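Local coordinates for Ufm1-specific protease (Caenorhabditis elegans, PDB 5EJJ), which cleaves the peptide bond at the C-terminal glycine of the ubiquitin-like modifier UFM1, as a thiol protease, and is needed to localise certain odorant receptors to cilia, at residues 418-421 / 422-425; 406-410 / 411-415; 148-151 / 152-156; 269-272 / 273-277. All coordinates share one frame; numbering follows the deposited sequence.

Contact 1 (418-421 / 422-425)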
loop_
_atom_site.group_PDB
_atom_site.type_symbol
_atom_site.label_atom_id
_atom_site.label_comp_id
_atom_site.label_asym_id
_atom_site.label_seq_id
_atom_site.Cartn_x
_atom_site.Cartn_y
_atom_site.Cartn_z
ATOM N N VAL A 418 -16.131 7.222 -7.313
ATOM C CA VAL A 418 -17.238 7.408 -6.369
ATOM C C VAL A 418 -18.324 8.334 -6.933
ATOM O O VAL A 418 -18.029 9.424 -7.434
ATOM C CB VAL A 418 -16.768 7.848 -4.948
ATOM C CG1 VAL A 418 -15.423 7.234 -4.642
ATOM C CG2 VAL A 418 -16.719 9.374 -4.795
ATOM N N PRO A 419 -19.586 7.864 -6.898
ATOM C CA PRO A 419 -20.713 8.610 -7.476
ATOM C C PRO A 419 -21.107 9.882 -6.715
ATOM O O PRO A 419 -20.844 10.036 -5.521
ATOM C CB PRO A 419 -21.855 7.584 -7.467
ATOM C CG PRO A 419 -21.155 6.227 -7.426
ATOM C CD PRO A 419 -19.959 6.473 -6.563
ATOM N N SER A 420 -21.721 10.800 -7.455
ATOM C CA SER A 420 -22.273 12.038 -6.913
ATOM C C SER A 420 -23.676 11.737 -6.410
ATOM O O SER A 420 -24.261 10.713 -6.784
ATOM C CB SER A 420 -22.371 13.086 -8.022
ATOM O OG SER A 420 -23.086 12.563 -9.134
ATOM N N HIS A 421 -24.217 12.628 -5.581
ATOM C CA HIS A 421 -25.583 12.469 -5.103
ATOM C C HIS A 421 -26.492 12.179 -6.282
ATOM O O HIS A 421 -27.161 11.144 -6.298
ATOM C CB HIS A 421 -26.083 13.721 -4.393
ATOM C CG HIS A 421 -25.187 14.203 -3.302
ATOM N ND1 HIS A 421 -23.965 14.787 -3.552
ATOM C CD2 HIS A 421 -25.342 14.215 -1.957
ATOM C CE1 HIS A 421 -23.401 15.128 -2.408
ATOM N NE2 HIS A 421 -24.219 14.796 -1.424
ATOM N N ARG A 422 -26.483 13.070 -7.276
ATOM C CA ARG A 422 -27.411 12.967 -8.402
ATOM C C ARG A 422 -27.326 11.602 -9.055
ATOM O O ARG A 422 -28.333 11.043 -9.513
ATOM C CB ARG A 422 -27.160 14.063 -9.443
ATOM C CG ARG A 422 -28.018 13.929 -10.714
ATOM C CD ARG A 422 -28.275 15.285 -11.361
ATOM N NE ARG A 422 -29.421 15.262 -12.270
ATOM C CZ ARG A 422 -30.695 15.353 -11.886
ATOM N NH1 ARG A 422 -31.005 15.459 -10.596
ATOM N NH2 ARG A 422 -31.665 15.330 -12.793
ATOM N N GLU A 423 -26.117 11.057 -9.060
ATOM C CA GLU A 423 -25.863 9.795 -9.727
ATOM C C GLU A 423 -26.357 8.614 -8.898
ATOM O O GLU A 423 -26.728 7.568 -9.444
ATOM C CB GLU A 423 -24.373 9.666 -10.009
ATOM C CG GLU A 423 -24.045 8.580 -11.000
ATOM C CD GLU A 423 -22.728 8.832 -11.673
ATOM O OE1 GLU A 423 -22.034 9.795 -11.261
ATOM O OE2 GLU A 423 -22.404 8.073 -12.614
ATOM N N ILE A 424 -26.340 8.791 -7.577
ATOM C CA ILE A 424 -26.865 7.791 -6.649
ATOM C C ILE A 424 -28.379 7.799 -6.767
ATOM O O ILE A 424 -29.001 6.748 -6.970
ATOM C CB ILE A 424 -26.464 8.085 -5.169
ATOM C CG1 ILE A 424 -24.943 8.177 -5.024
ATOM C CG2 ILE A 424 -27.006 7.012 -4.231
ATOM C CD1 ILE A 424 -24.493 8.702 -3.686
ATOM N N GLN A 425 -28.950 8.999 -6.647
ATOM C CA GLN A 425 -30.379 9.238 -6.853
ATOM C C GLN A 425 -30.914 8.494 -8.078
ATOM O O GLN A 425 -31.880 7.729 -7.975
ATOM C CB GLN A 425 -30.649 10.741 -6.934
ATOM C CG GLN A 425 -30.473 11.409 -5.584
ATOM C CD GLN A 425 -30.308 12.908 -5.661
ATOM O OE1 GLN A 425 -30.341 13.488 -6.746
ATOM N NE2 GLN A 425 -30.121 13.550 -4.504
#
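The chain folds from Ser420 into the first turn of helix 421-425, where Ile424 N bonds to Ser420 O at 2.9 Å and Gln425 N reaches His421 O at 2.8 Å, the latter nearly straight at 168°. Ser420 is the N-cap. Its hydroxyl stands between the backbone N and the carbonyl carbon (chi1 53°), which turns OG onto the helix start, and it accepts a weak, 3.4 Å bond from Glu423 N. Glu423 follows in the Ser-x-x-Glu order of a capping box, but its OE1 stays 3.9 Å from Ser420 N and the return bond is not made. Outside the cap, Pro419 CB rests 4.0 Å from Ile424 CG1, a hydrophobic staple joining the residue before the N-cap to the first full turn. The extended Gln425 side chain runs back past His421, with NE2 4.0 Å from His421 CB, while its amide bonds through NE2 to Tyr398 OH and through OE1 to Ser441 OG. With alanine at Gln425, both hydroxyls are likely to lose this mate and His421 CB some of its cover. The His421 side chain, about 9 Å from that of Cys396, the probable nucleophile, meets the rings of Tyr398 and Trp394. Pro419 leans on Trp405 of helix 396-409 and Leu457 of helix 447-457, and Ile424 touches Tyr398 and Val453 of these same two helices.

Contact 2 (406-410 / 411-415)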
loop_
_atom_site.group_PDB
_atom_site.type_symbol
_atom_site.label_atom_id
_atom_site.label_comp_id
_atom_site.label_asym_id
_atom_site.label_seq_id
_atom_site.Cartn_x
_atom_site.Cartn_y
_atom_site.Cartn_z
ATOM N N SER A 406 -15.310 4.502 -1.778
ATOM C CA SER A 406 -13.887 4.768 -1.874
ATOM C C SER A 406 -13.076 3.573 -1.378
ATOM O O SER A 406 -12.016 3.262 -1.927
ATOM C CB SER A 406 -13.525 6.032 -1.105
ATOM O OG SER A 406 -13.388 5.768 0.277
ATOM N N TRP A 407 -13.579 2.882 -0.363
ATOM C CA TRP A 407 -12.879 1.701 0.125
ATOM C C TRP A 407 -12.775 0.666 -0.977
ATOM O O TRP A 407 -11.770 -0.020 -1.082
ATOM C CB TRP A 407 -13.561 1.103 1.350
ATOM C CG TRP A 407 -12.887 -0.096 1.938
ATOM C CD1 TRP A 407 -12.150 -0.128 3.073
ATOM C CD2 TRP A 407 -12.917 -1.445 1.442
ATOM N NE1 TRP A 407 -11.702 -1.407 3.316
ATOM C CE2 TRP A 407 -12.159 -2.232 2.324
ATOM C CE3 TRP A 407 -13.503 -2.063 0.336
ATOM C CZ2 TRP A 407 -11.976 -3.596 2.137
ATOM C CZ3 TRP A 407 -13.307 -3.431 0.154
ATOM C CH2 TRP A 407 -12.559 -4.176 1.049
ATOM N N PHE A 408 -13.803 0.555 -1.810
ATOM C CA PHE A 408 -13.776 -0.445 -2.879
ATOM C C PHE A 408 -12.804 -0.133 -4.043
ATOM O O PHE A 408 -12.319 -1.059 -4.718
ATOM C CB PHE A 408 -15.195 -0.780 -3.369
ATOM C CG PHE A 408 -15.902 -1.796 -2.509
ATOM C CD1 PHE A 408 -16.729 -1.392 -1.468
ATOM C CD2 PHE A 408 -15.720 -3.161 -2.730
ATOM C CE1 PHE A 408 -17.363 -2.330 -0.668
ATOM C CE2 PHE A 408 -16.349 -4.112 -1.929
ATOM C CZ PHE A 408 -17.167 -3.695 -0.895
ATOM N N ILE A 409 -12.501 1.140 -4.282
ATOM C CA ILE A 409 -11.465 1.408 -5.264
ATOM C C ILE A 409 -10.085 1.284 -4.629
ATOM O O ILE A 409 -9.237 0.517 -5.107
ATOM C CB ILE A 409 -11.665 2.718 -6.058
ATOM C CG1 ILE A 409 -11.930 3.902 -5.144
ATOM C CG2 ILE A 409 -12.862 2.586 -7.004
ATOM C CD1 ILE A 409 -12.826 4.965 -5.822
ATOM N N LEU A 410 -9.883 1.956 -3.500
ATOM C CA LEU A 410 -8.598 1.901 -2.800
ATOM C C LEU A 410 -8.167 0.488 -2.399
ATOM O O LEU A 410 -7.072 0.303 -1.858
ATOM C CB LEU A 410 -8.608 2.813 -1.577
ATOM C CG LEU A 410 -8.107 4.224 -1.885
ATOM C CD1 LEU A 410 -8.713 4.728 -3.167
ATOM C CD2 LEU A 410 -8.403 5.201 -0.768
ATOM N N ASN A 411 -9.015 -0.506 -2.667
ATOM C CA ASN A 411 -8.722 -1.884 -2.294
ATOM C C ASN A 411 -8.714 -2.834 -3.474
ATOM O O ASN A 411 -8.517 -4.045 -3.306
ATOM C CB ASN A 411 -9.649 -2.357 -1.189
ATOM C CG ASN A 411 -9.223 -1.827 0.178
ATOM O OD1 ASN A 411 -8.598 -2.543 0.971
ATOM N ND2 ASN A 411 -9.526 -0.555 0.443
ATOM N N GLY A 412 -8.901 -2.257 -4.666
ATOM C CA GLY A 412 -8.692 -2.951 -5.931
ATOM C C GLY A 412 -9.884 -3.733 -6.438
ATOM O O GLY A 412 -9.737 -4.738 -7.148
ATOM N N TYR A 413 -11.080 -3.266 -6.083
ATOM C CA TYR A 413 -12.293 -4.021 -6.373
ATOM C C TYR A 413 -13.070 -3.409 -7.535
ATOM O O TYR A 413 -13.757 -4.126 -8.266
ATOM C CB TYR A 413 -13.133 -4.192 -5.110
ATOM C CG TYR A 413 -12.586 -5.254 -4.171
ATOM C CD1 TYR A 413 -12.122 -4.921 -2.898
ATOM C CD2 TYR A 413 -12.526 -6.590 -4.554
ATOM C CE1 TYR A 413 -11.632 -5.892 -2.027
ATOM C CE2 TYR A 413 -12.037 -7.565 -3.698
ATOM C CZ TYR A 413 -11.588 -7.212 -2.433
ATOM O OH TYR A 413 -11.094 -8.173 -1.565
ATOM N N THR A 414 -12.927 -2.095 -7.712
ATOM C CA THR A 414 -13.373 -1.428 -8.928
ATOM C C THR A 414 -12.483 -0.248 -9.249
ATOM O O THR A 414 -11.732 0.214 -8.406
ATOM C CB THR A 414 -14.783 -0.850 -8.812
ATOM O OG1 THR A 414 -14.890 -0.111 -7.588
ATOM C CG2 THR A 414 -15.834 -1.951 -8.879
ATOM N N ASP A 415 -12.609 0.247 -10.474
ATOM C CA ASP A 415 -11.879 1.420 -10.935
ATOM C C ASP A 415 -12.857 2.563 -11.200
ATOM O O ASP A 415 -12.442 3.704 -11.442
ATOM C CB ASP A 415 -11.107 1.078 -12.207
ATOM C CG ASP A 415 -11.738 -0.082 -12.977
ATOM O OD1 ASP A 415 -12.944 -0.377 -12.740
ATOM O OD2 ASP A 415 -11.025 -0.698 -13.814
#
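Asn411 lays its side-chain amide over one face of the Trp407 indole, the two planes only 11° apart, and ND2 rides 3.5 Å above the ring plane, offset toward the rim. From there ND2 also donates to Trp407 O at 2.8 Å, arriving in the carbonyl plane on a lone pair, and gives a weaker bond to Pro378 O. Asn411 CB sits over the six-membered ring of Trp407, a CH-pi contact 4.0 Å from its centroid. This is the densely packed end. Tyr413 extends it: its CD1 meets Trp407 CZ3 at 3.6 Å, rim to rim with nearly parallel planes, while its CB comes to the edge of the Phe408 ring at CD2. The backbone beneath is a Schellman motif that ends helix 396-409. Phe408 O takes Tyr413 N at 2.9 Å, and Gly412, with positive phi, ends the type I turn from Ile409 as the C-prime residue. Thr414 N shares Phe408 O at 3.2 Å from above the carbonyl plane. Ile409 CG2, 3.4 Å from Thr414 OG1, belongs to the packed part too. The solvent side belongs to the exposed Asp415, whose CB points away from the helix end. Two donors on Phe408 O and an amide on Trp407 O satisfy carbonyls the helix end leaves without helical partners, so the last turn is closed by uncharged hydrogen bonds beside an aromatic cluster.

Contact 3 (148-151 / 152-156)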
loop_
_atom_site.group_PDB
_atom_site.type_symbol
_atom_site.label_atom_id
_atom_site.label_comp_id
_atom_site.label_asym_id
_atom_site.label_seq_id
_atom_site.Cartn_x
_atom_site.Cartn_y
_atom_site.Cartn_z
ATOM N N VAL A 148 17.214 -3.592 -25.878
ATOM C CA VAL A 148 16.568 -3.206 -24.614
ATOM C C VAL A 148 17.463 -3.494 -23.404
ATOM O O VAL A 148 17.584 -2.664 -22.508
ATOM C CB VAL A 148 15.167 -3.844 -24.437
ATOM C CG1 VAL A 148 15.069 -4.580 -23.131
ATOM C CG2 VAL A 148 14.107 -2.779 -24.465
ATOM N N LYS A 149 18.113 -4.649 -23.402
ATOM C CA LYS A 149 19.114 -4.929 -22.401
ATOM C C LYS A 149 20.227 -3.864 -22.470
ATOM O O LYS A 149 20.569 -3.252 -21.469
ATOM C CB LYS A 149 19.648 -6.354 -22.594
ATOM C CG LYS A 149 20.652 -6.843 -21.547
ATOM C CD LYS A 149 20.853 -8.363 -21.660
ATOM C CE LYS A 149 22.095 -8.869 -20.911
ATOM N NZ LYS A 149 23.394 -8.631 -21.613
ATOM N N SER A 150 20.756 -3.605 -23.660
ATOM C CA SER A 150 21.891 -2.687 -23.798
ATOM C C SER A 150 21.566 -1.217 -23.512
ATOM O O SER A 150 22.448 -0.454 -23.086
ATOM C CB SER A 150 22.522 -2.797 -25.193
ATOM O OG SER A 150 23.359 -1.670 -25.449
ATOM N N ALA A 151 20.322 -0.818 -23.783
ATOM C CA ALA A 151 19.912 0.567 -23.586
ATOM C C ALA A 151 19.993 0.846 -22.103
ATOM O O ALA A 151 20.554 1.856 -21.659
ATOM C CB ALA A 151 18.510 0.771 -24.086
ATOM N N ALA A 152 19.446 -0.102 -21.347
ATOM C CA ALA A 152 19.455 -0.060 -19.896
ATOM C C ALA A 152 20.858 0.147 -19.314
ATOM O O ALA A 152 21.081 1.105 -18.576
ATOM C CB ALA A 152 18.781 -1.308 -19.324
ATOM N N GLU A 153 21.800 -0.730 -19.645
ATOM C CA GLU A 153 23.165 -0.573 -19.142
ATOM C C GLU A 153 23.757 0.836 -19.375
ATOM O O GLU A 153 24.359 1.411 -18.476
ATOM C CB GLU A 153 24.088 -1.673 -19.679
ATOM C CG GLU A 153 23.394 -2.658 -20.613
ATOM C CD GLU A 153 24.076 -4.033 -20.670
ATOM O OE1 GLU A 153 24.651 -4.451 -19.639
ATOM O OE2 GLU A 153 24.031 -4.696 -21.741
ATOM N N ARG A 154 23.558 1.400 -20.560
ATOM C CA ARG A 154 24.089 2.723 -20.874
ATOM C C ARG A 154 23.249 3.808 -20.220
ATOM O O ARG A 154 23.682 4.958 -20.099
ATOM C CB ARG A 154 24.092 2.957 -22.394
ATOM C CG ARG A 154 25.236 2.298 -23.183
ATOM C CD ARG A 154 24.870 2.177 -24.663
ATOM N NE ARG A 154 23.648 2.931 -24.952
ATOM C CZ ARG A 154 22.550 2.424 -25.514
ATOM N NH1 ARG A 154 22.514 1.138 -25.885
ATOM N NH2 ARG A 154 21.491 3.218 -25.717
ATOM N N LEU A 155 22.027 3.454 -19.831
ATOM C CA LEU A 155 21.150 4.401 -19.147
ATOM C C LEU A 155 21.588 4.546 -17.704
ATOM O O LEU A 155 21.485 5.617 -17.117
ATOM C CB LEU A 155 19.707 3.919 -19.195
ATOM C CG LEU A 155 18.617 4.863 -18.727
ATOM C CD1 LEU A 155 19.034 6.277 -18.996
ATOM C CD2 LEU A 155 17.371 4.540 -19.519
ATOM N N SER A 156 22.094 3.451 -17.150
ATOM C CA SER A 156 22.573 3.420 -15.776
ATOM C C SER A 156 23.906 4.134 -15.571
ATOM O O SER A 156 24.218 4.530 -14.458
ATOM C CB SER A 156 22.601 1.978 -15.249
ATOM O OG SER A 156 21.268 1.459 -15.167
#
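Lys149 and Glu153, and beside them Ser150 and Arg154, form two i to i+4 pairs along the amphipathic helix 144-156. The first pair crosses at a slant. Lys149 holds CG anti to its backbone nitrogen (chi1 -176°) and runs extended until a bend at the last torsion swings NZ back toward the glutamate, whose OE2 lies 4.0 Å from NZ, a long salt bridge. NZ has a second long and weak ion partner in Glu146, so its charge is probably shared between two carboxylates on the outer side of the helix. Glu153 itself lies down against the backbone, its OE2 3.6 Å from Ser150 CA. In the second pair the guanidinium folds back along the helix instead of reaching out. The Arg154 chain is bent at chi3 (10°), which lays one face of the flat group over Ala151 CA, with CZ 3.8 Å from that atom, and turns its edge to the serine. The backbone bonds joining the two halves are all weak, as Ala152 N to Val148 O at 3.4 Å illustrates, although the helical turns continue. The opposite, apolar side of the helix packs on strand 127-139, where Val148, Ala151 and Leu155 touch Trp137, while Leu155 also reaches Phe264 of helix 253-280. At the edge of the guanidinium, near its plane, Arg154 NH1 gives Ser150 OG a weak hydrogen bond of 3.0 Å, bent to 128°.

Contact 4 (269-272 / 273-277)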
loop_
_atom_site.group_PDB
_atom_site.type_symbol
_atom_site.label_atom_id
_atom_site.label_comp_id
_atom_site.label_asym_id
_atom_site.label_seq_id
_atom_site.Cartn_x
_atom_site.Cartn_y
_atom_site.Cartn_z
ATOM N N ASN A 269 15.888 -0.980 -15.109
ATOM C CA ASN A 269 16.039 -2.420 -15.150
ATOM C C ASN A 269 14.701 -3.152 -15.068
ATOM O O ASN A 269 14.496 -4.163 -15.725
ATOM C CB ASN A 269 16.949 -2.880 -14.019
ATOM C CG ASN A 269 18.358 -2.297 -14.123
ATOM O OD1 ASN A 269 18.822 -1.928 -15.211
ATOM N ND2 ASN A 269 19.049 -2.214 -12.983
ATOM N N ASN A 270 13.789 -2.634 -14.256
ATOM C CA ASN A 270 12.471 -3.217 -14.126
ATOM C C ASN A 270 11.694 -3.125 -15.420
ATOM O O ASN A 270 11.027 -4.075 -15.794
ATOM C CB ASN A 270 11.683 -2.536 -13.013
ATOM C CG ASN A 270 10.629 -3.453 -12.397
ATOM O OD1 ASN A 270 9.464 -3.471 -12.817
ATOM N ND2 ASN A 270 11.043 -4.238 -11.401
ATOM N N THR A 271 11.777 -1.976 -16.096
ATOM C CA THR A 271 11.111 -1.750 -17.389
ATOM C C THR A 271 11.699 -2.674 -18.433
ATOM O O THR A 271 10.989 -3.259 -19.250
ATOM C CB THR A 271 11.345 -0.319 -17.889
ATOM O OG1 THR A 271 10.759 0.615 -16.971
ATOM C CG2 THR A 271 10.744 -0.125 -19.284
ATOM N N MET A 272 13.021 -2.783 -18.386
ATOM C CA MET A 272 13.778 -3.652 -19.259
ATOM C C MET A 272 13.264 -5.075 -19.112
ATOM O O MET A 272 12.883 -5.718 -20.091
ATOM C CB MET A 272 15.253 -3.570 -18.880
ATOM C CG MET A 272 16.186 -4.478 -19.681
ATOM S SD MET A 272 16.938 -5.864 -18.777
ATOM C CE MET A 272 15.939 -7.206 -19.408
ATOM N N MET A 273 13.226 -5.556 -17.878
ATOM C CA MET A 273 12.815 -6.924 -17.626
ATOM C C MET A 273 11.359 -7.235 -18.024
ATOM O O MET A 273 11.080 -8.316 -18.538
ATOM C CB MET A 273 13.089 -7.313 -16.177
ATOM C CG MET A 273 14.546 -7.602 -15.880
ATOM S SD MET A 273 14.882 -7.960 -14.127
ATOM C CE MET A 273 16.033 -6.644 -13.748
ATOM N N VAL A 274 10.432 -6.314 -17.799
ATOM C CA VAL A 274 9.039 -6.600 -18.119
ATOM C C VAL A 274 8.894 -6.621 -19.623
ATOM O O VAL A 274 8.201 -7.460 -20.186
ATOM C CB VAL A 274 8.078 -5.538 -17.557
ATOM C CG1 VAL A 274 6.657 -5.950 -17.795
ATOM C CG2 VAL A 274 8.275 -5.387 -16.079
ATOM N N THR A 275 9.561 -5.679 -20.270
ATOM C CA THR A 275 9.534 -5.568 -21.722
ATOM C C THR A 275 10.068 -6.817 -22.413
ATOM O O THR A 275 9.380 -7.396 -23.242
ATOM C CB THR A 275 10.331 -4.349 -22.177
ATOM O OG1 THR A 275 9.672 -3.171 -21.694
ATOM C CG2 THR A 275 10.395 -4.310 -23.682
ATOM N N VAL A 276 11.289 -7.217 -22.064
ATOM C CA VAL A 276 11.870 -8.451 -22.577
ATOM C C VAL A 276 10.908 -9.626 -22.398
ATOM O O VAL A 276 10.625 -10.340 -23.349
ATOM C CB VAL A 276 13.239 -8.776 -21.917
ATOM C CG1 VAL A 276 13.572 -10.255 -22.045
ATOM C CG2 VAL A 276 14.337 -7.941 -22.532
ATOM N N ASN A 277 10.404 -9.811 -21.183
ATOM C CA ASN A 277 9.416 -10.840 -20.884
ATOM C C ASN A 277 8.252 -10.867 -21.876
ATOM O O ASN A 277 7.888 -11.918 -22.386
ATOM C CB ASN A 277 8.873 -10.631 -19.465
ATOM C CG ASN A 277 8.183 -11.867 -18.905
ATOM O OD1 ASN A 277 8.846 -12.858 -18.600
ATOM N ND2 ASN A 277 6.853 -11.809 -18.747
#
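Met272 and Val276 meet because the methionine chain leaves the helix with CG opposite its backbone nitrogen (chi1 178°) and then bends twice, at chi2 and chi3, which carries the methyl back alongside the valine. CE lands 3.6 Å from Val276 CG2 and also 3.8 Å from Met273 CG, bridging its neighbour and the residue one turn on. Met273 takes the other course. It runs back past Asn269, its CE 3.9 Å from Asn269 CB. One turn round, Thr275 sets OG1 beside its backbone nitrogen (chi1 -65°), and from there the hydroxyl donates to Thr271 O at 2.8 Å. Thr275 N bonds to the same oxygen at 3.0 Å from the opposite face of the carbonyl plane, so two donors grip one acceptor. Thr271 lies parallel to Thr275 and repeats the pattern, its OG1 bonded to Arg267 O and Tyr135 OH. Cutting Met272 back to an alanine is likely to open a gap beside Val276 CG2 and Met273 CG and bare part of the seam toward the next helix. That seam is with helix 144-156, where Met272 touches Ala152 and Val148, and Thr275 and Val276 also touch Val148. On another side of helix 253-280, Met273 packs on Phe64 of helix 59-68, and Asn270 bonds through ND2 to Ser67 of that helix and through OD1 to Gln305 N in strand 302-306.

Along the chain the order is contact 3, contact 4, contact 2, contact 1. The first two form one pair: their centres lie about 11 Å apart, and helices 144-156 and 253-280 touch there through apolar side chains. Contacts 2 and 1 form another pair within the peptidase C78 range, about 17 Å between centres, where Val418 bridges back to Ile409. Contact 2 closes helix 396-409, which starts at the probable nucleophile, and contact 1 starts the helix that follows. The pairs stand well apart, with contacts 1 and 3 separated by about 49 Å between centres. Helix packing in the N-terminal part and helix-end capping in the C78 domain are thus separate local structures.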